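Local coordinates for protein phosphoribosylaminoimidazole-succinocarboxamide synthase (Ehrlichia chaffeensis str. Arkansas, PDB 3KRE) that catalyses the ATP-dependent joining of L-aspartate to carboxyaminoimidazole ribonucleotide, giving SAICAR, in de novo purine biosynthesis, at residues G120-R125 and I138-Y143; K85-H90 and S176-N181. All blocks are in the same frame, centred on the assembly; numbering follows the deposited sequence.

Interaction 1: residues G120-R125 and I138-Y143; sequences GNFSKR and IIEFYY
R125 and E140 reach toward each other from opposite directions and close a salt bridge, R125 NH2 to E140 OE2 at 2.8 Å. The carboxylate oxygen lies nearly in the guanidinium plane, while the nitrogen meets OE2 on its syn side, 30° out of the carboxylate plane. Water 1 adds a second link: it accepts from R125 NE at 2.7 Å and donates to E140 OE1 at 2.9 Å. F122 turns a ring edge to the same carboxylate, its CD1 standing 3.8 Å from E140 OE2, and its CZ meets I138 CD1 at 4.1 Å. The contact holds the short helix 120-126 against one side of strand 133-143, part of the antiparallel sheet of this SAICAR synthetase; the axes of segments 120-125 and 138-143 lie 101° apart. I138, E140 and Y142, every second residue, point their side chains to this face; Y142 serves E140 rather than the helix. E140 is fixed further: Y142 OH donates to E140 OE1 over 2.9 Å from above the carboxylate plane, and R115 NE of strand 110-115 forms a second salt bridge, to E140 OE1. A chi1 of -177° swings the F122 ring toward the strand, where F134 meets it edge-to-face.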
# COMPACT_ATOMS: atom_id res chain seq x y z
N GLY A 120 14.19 4.19 -4.59
CA GLY A 120 14.41 2.84 -4.08
C GLY A 120 15.30 1.98 -4.95
O GLY A 120 16.32 2.44 -5.46
N ASN A 121 14.89 0.74 -5.14
CA ASN A 121 15.66 -0.24 -5.89
C ASN A 121 15.60 0.02 -7.41
O ASN A 121 16.47 -0.42 -8.14
CB ASN A 121 15.14 -1.64 -5.58
CG ASN A 121 15.55 -2.13 -4.18
OD1 ASN A 121 16.51 -1.65 -3.60
ND2 ASN A 121 14.83 -3.11 -3.66
N PHE A 122 14.58 0.74 -7.86
CA PHE A 122 14.49 1.16 -9.26
C PHE A 122 15.68 2.05 -9.56
O PHE A 122 16.42 1.81 -10.51
CB PHE A 122 13.16 1.88 -9.55
CG PHE A 122 12.99 2.26 -10.98
CD1 PHE A 122 12.22 1.48 -11.85
CD2 PHE A 122 13.62 3.38 -11.49
CE1 PHE A 122 12.09 1.82 -13.18
CE2 PHE A 122 13.52 3.72 -12.81
CZ PHE A 122 12.73 2.94 -13.66
N SER A 123 15.85 3.10 -8.76
CA SER A 123 16.99 4.02 -8.94
C SER A 123 18.28 3.27 -8.94
O SER A 123 19.14 3.55 -9.78
CB SER A 123 17.07 5.01 -7.80
OG SER A 123 15.93 5.80 -7.80
N LYS A 124 18.42 2.34 -8.00
CA LYS A 124 19.69 1.63 -7.83
C LYS A 124 19.98 0.75 -9.05
O LYS A 124 21.07 0.80 -9.59
CB LYS A 124 19.73 0.78 -6.56
CG LYS A 124 19.76 1.57 -5.22
CD LYS A 124 19.67 0.59 -4.01
CE LYS A 124 18.95 1.17 -2.77
NZ LYS A 124 17.48 0.76 -2.59
N ARG A 125 19.00 -0.03 -9.50
CA ARG A 125 19.28 -1.01 -10.57
C ARG A 125 19.40 -0.43 -11.99
O ARG A 125 20.03 -1.06 -12.86
CB ARG A 125 18.30 -2.20 -10.50
CG ARG A 125 16.91 -1.94 -10.98
CD ARG A 125 15.95 -2.98 -10.45
NE ARG A 125 14.65 -2.95 -11.14
CZ ARG A 125 14.39 -3.55 -12.30
NH1 ARG A 125 15.34 -4.23 -12.94
NH2 ARG A 125 13.17 -3.43 -12.83
N ILE A 138 5.20 4.15 -14.31
CA ILE A 138 5.71 2.83 -14.55
C ILE A 138 5.17 1.83 -13.53
O ILE A 138 5.43 1.93 -12.34
CB ILE A 138 7.26 2.79 -14.52
CG1 ILE A 138 7.81 3.67 -15.63
CG2 ILE A 138 7.77 1.33 -14.70
CD1 ILE A 138 9.30 3.90 -15.61
N ILE A 139 4.46 0.83 -14.03
CA ILE A 139 3.96 -0.26 -13.26
C ILE A 139 4.93 -1.42 -13.36
O ILE A 139 5.34 -1.79 -14.46
CB ILE A 139 2.61 -0.72 -13.75
CG1 ILE A 139 1.60 0.38 -13.46
CG2 ILE A 139 2.19 -2.04 -13.03
CD1 ILE A 139 0.22 0.09 -13.96
N GLU A 140 5.27 -1.96 -12.21
CA GLU A 140 6.02 -3.21 -12.11
C GLU A 140 5.29 -4.20 -11.21
O GLU A 140 4.68 -3.79 -10.20
CB GLU A 140 7.40 -2.93 -11.56
CG GLU A 140 8.36 -2.05 -12.42
CD GLU A 140 9.72 -1.85 -11.77
OE1 GLU A 140 9.75 -1.57 -10.56
OE2 GLU A 140 10.75 -1.98 -12.47
N PHE A 141 5.37 -5.48 -11.55
CA PHE A 141 4.71 -6.55 -10.79
C PHE A 141 5.72 -7.40 -10.06
O PHE A 141 6.77 -7.72 -10.61
CB PHE A 141 3.93 -7.45 -11.75
CG PHE A 141 2.80 -6.76 -12.43
CD1 PHE A 141 1.64 -6.47 -11.75
CD2 PHE A 141 2.90 -6.39 -13.78
CE1 PHE A 141 0.57 -5.85 -12.38
CE2 PHE A 141 1.83 -5.74 -14.41
CZ PHE A 141 0.66 -5.48 -13.71
N TYR A 142 5.39 -7.80 -8.82
CA TYR A 142 6.24 -8.69 -8.04
C TYR A 142 5.42 -9.82 -7.48
O TYR A 142 4.28 -9.63 -7.10
CB TYR A 142 6.94 -7.94 -6.92
CG TYR A 142 7.81 -6.83 -7.41
CD1 TYR A 142 9.17 -7.00 -7.54
CD2 TYR A 142 7.26 -5.59 -7.77
CE1 TYR A 142 9.97 -6.01 -8.01
CE2 TYR A 142 8.05 -4.58 -8.25
CZ TYR A 142 9.42 -4.79 -8.36
OH TYR A 142 10.24 -3.79 -8.84
N TYR A 143 6.00 -11.00 -7.44
CA TYR A 143 5.41 -12.14 -6.76
C TYR A 143 5.65 -11.98 -5.24
O TYR A 143 6.80 -11.83 -4.81
CB TYR A 143 6.12 -13.38 -7.26
CG TYR A 143 5.69 -14.67 -6.58
CD1 TYR A 143 4.34 -14.95 -6.38
CD2 TYR A 143 6.62 -15.64 -6.20
CE1 TYR A 143 3.93 -16.13 -5.78
CE2 TYR A 143 6.23 -16.81 -5.62
CZ TYR A 143 4.88 -17.05 -5.40
OH TYR A 143 4.44 -18.22 -4.82
O HOH W 1 12.60 -1.68 -9.90

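Interaction 2: residues K85-H90 and S176-N181; sequences KGIKTH and SLKINN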
# COMPACT_ATOMS: atom_id res chain seq x y z
N LYS A 85 -14.56 7.44 -5.48
CA LYS A 85 -14.37 7.49 -6.94
C LYS A 85 -14.66 6.18 -7.65
O LYS A 85 -14.35 6.06 -8.82
CB LYS A 85 -12.92 7.92 -7.30
CG LYS A 85 -12.49 9.21 -6.70
CD LYS A 85 -13.17 10.38 -7.37
CE LYS A 85 -12.49 11.70 -6.99
NZ LYS A 85 -13.31 12.89 -7.32
N GLY A 86 -15.25 5.21 -6.96
CA GLY A 86 -15.72 3.99 -7.56
C GLY A 86 -14.74 2.83 -7.55
O GLY A 86 -14.99 1.81 -8.20
N ILE A 87 -13.65 2.97 -6.82
CA ILE A 87 -12.72 1.86 -6.65
C ILE A 87 -13.29 0.87 -5.62
O ILE A 87 -13.77 1.29 -4.55
CB ILE A 87 -11.33 2.34 -6.19
CG1 ILE A 87 -10.72 3.38 -7.17
CG2 ILE A 87 -10.41 1.16 -5.98
CD1 ILE A 87 -10.43 2.88 -8.63
N LYS A 88 -13.30 -0.42 -5.98
CA LYS A 88 -13.76 -1.49 -5.10
C LYS A 88 -12.64 -1.82 -4.13
O LYS A 88 -11.49 -2.03 -4.56
CB LYS A 88 -14.15 -2.72 -5.92
CG LYS A 88 -15.24 -2.44 -6.93
CD LYS A 88 -15.69 -3.65 -7.77
CE LYS A 88 -16.69 -3.17 -8.84
NZ LYS A 88 -17.20 -4.32 -9.65
N THR A 89 -12.96 -1.90 -2.84
CA THR A 89 -11.93 -2.13 -1.82
C THR A 89 -12.44 -3.11 -0.78
O THR A 89 -13.65 -3.38 -0.71
CB THR A 89 -11.53 -0.86 -1.07
OG1 THR A 89 -12.55 -0.54 -0.12
CG2 THR A 89 -11.32 0.32 -2.01
N HIS A 90 -11.53 -3.59 0.07
CA HIS A 90 -11.94 -4.45 1.17
C HIS A 90 -12.48 -3.67 2.39
O HIS A 90 -12.94 -4.26 3.37
CB HIS A 90 -10.81 -5.38 1.58
CG HIS A 90 -9.66 -4.71 2.26
ND1 HIS A 90 -8.69 -5.43 2.93
CD2 HIS A 90 -9.36 -3.41 2.43
CE1 HIS A 90 -7.80 -4.60 3.43
NE2 HIS A 90 -8.18 -3.36 3.16
N SER A 176 -4.90 0.44 -11.25
CA SER A 176 -3.67 0.97 -10.65
C SER A 176 -3.39 2.38 -11.11
O SER A 176 -3.05 3.26 -10.30
CB SER A 176 -2.48 0.01 -10.89
OG SER A 176 -2.69 -1.20 -10.20
N LEU A 177 -3.51 2.64 -12.41
CA LEU A 177 -3.31 3.98 -12.94
C LEU A 177 -4.40 4.97 -12.46
O LEU A 177 -4.11 6.15 -12.22
CB LEU A 177 -3.23 3.94 -14.48
CG LEU A 177 -2.02 3.17 -15.00
CD1 LEU A 177 -2.03 2.98 -16.53
CD2 LEU A 177 -0.73 3.92 -14.51
N LYS A 178 -5.64 4.51 -12.36
CA LYS A 178 -6.73 5.37 -11.88
C LYS A 178 -6.46 5.73 -10.40
O LYS A 178 -6.58 6.90 -10.00
CB LYS A 178 -8.09 4.69 -12.04
CG LYS A 178 -9.31 5.48 -11.51
CD LYS A 178 -10.69 4.83 -11.93
CE LYS A 178 -11.88 5.44 -11.10
NZ LYS A 178 -13.21 4.82 -11.40
N ILE A 179 -6.07 4.73 -9.63
CA ILE A 179 -5.71 4.93 -8.22
C ILE A 179 -4.55 5.91 -8.12
O ILE A 179 -4.55 6.82 -7.27
CB ILE A 179 -5.42 3.57 -7.51
CG1 ILE A 179 -6.71 2.77 -7.35
CG2 ILE A 179 -4.74 3.80 -6.11
CD1 ILE A 179 -6.54 1.27 -7.10
N ASN A 180 -3.54 5.74 -8.99
CA ASN A 180 -2.42 6.67 -9.02
C ASN A 180 -2.92 8.10 -9.26
O ASN A 180 -2.52 9.03 -8.58
CB ASN A 180 -1.42 6.26 -10.09
CG ASN A 180 -0.15 7.14 -10.11
OD1 ASN A 180 0.34 7.59 -9.07
ND2 ASN A 180 0.37 7.40 -11.32
N ASN A 181 -3.80 8.29 -10.24
CA ASN A 181 -4.31 9.63 -10.52
C ASN A 181 -5.05 10.23 -9.32
O ASN A 181 -4.80 11.37 -8.97
CB ASN A 181 -5.26 9.63 -11.70
CG ASN A 181 -4.55 9.36 -13.01
OD1 ASN A 181 -3.34 9.57 -13.12
ND2 ASN A 181 -5.31 8.92 -14.02
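I87 packs against K178 and I179 where the loop leaving helix 67-84 passes helix 166-189. That loop starts with a Schellman motif ending helix 67-84: G86, at positive phi, is the C-prime residue, and the backbone N atoms of I87 and G86 bond to L82 O and I83 O. The apolar contacts centre on I87, whose chain runs beside the K178 methylenes in the opposite sense. Its CD1 lies 3.8 Å from K178 CE and 3.9 Å from I179 CG1, so that CD1 touches both side chains, while on its other branch I87 CG2 comes to 4.0 Å from I179 CD1. I179 also touches F197 of strand 192-204 and I87 touches L82, so the isoleucine pair lies between a helix end and the sheet. The polar contact is a single bond. K178 divides its role, its methylenes lying along I87, its ammonium bonding to the backbone. Extended throughout, with CG anti to the backbone N (chi1 178°), the lysine carries its ammonium past I87 to the turn; there K178 NZ donates to K85 O at 3.1 Å, in the carbonyl plane and with a C=O...N angle of 160°.

How the interactions relate
After the N-terminal strands and helix 67-84, the chain enters 85-90, the first side of interaction 2. It then builds further strands of the sheet before reaching helix 120-126. After 12 intervening residues 138-143 runs back along strand 133-143, and interaction 1 closes a short loop. Only later does helix 166-189 supply 176-181, and interaction 2 closes a loop, 85 residues lying between its segments, within which interaction 1 falls entirely. The centres lie 21 Å apart, yet the two meet through strand 133-143: I139 packs its CD1 against L177 CG at 3.9 Å. Helix 120-126, the sheet, helix 166-189 and the end of helix 67-84 thereby form a continuous path of contacts through space.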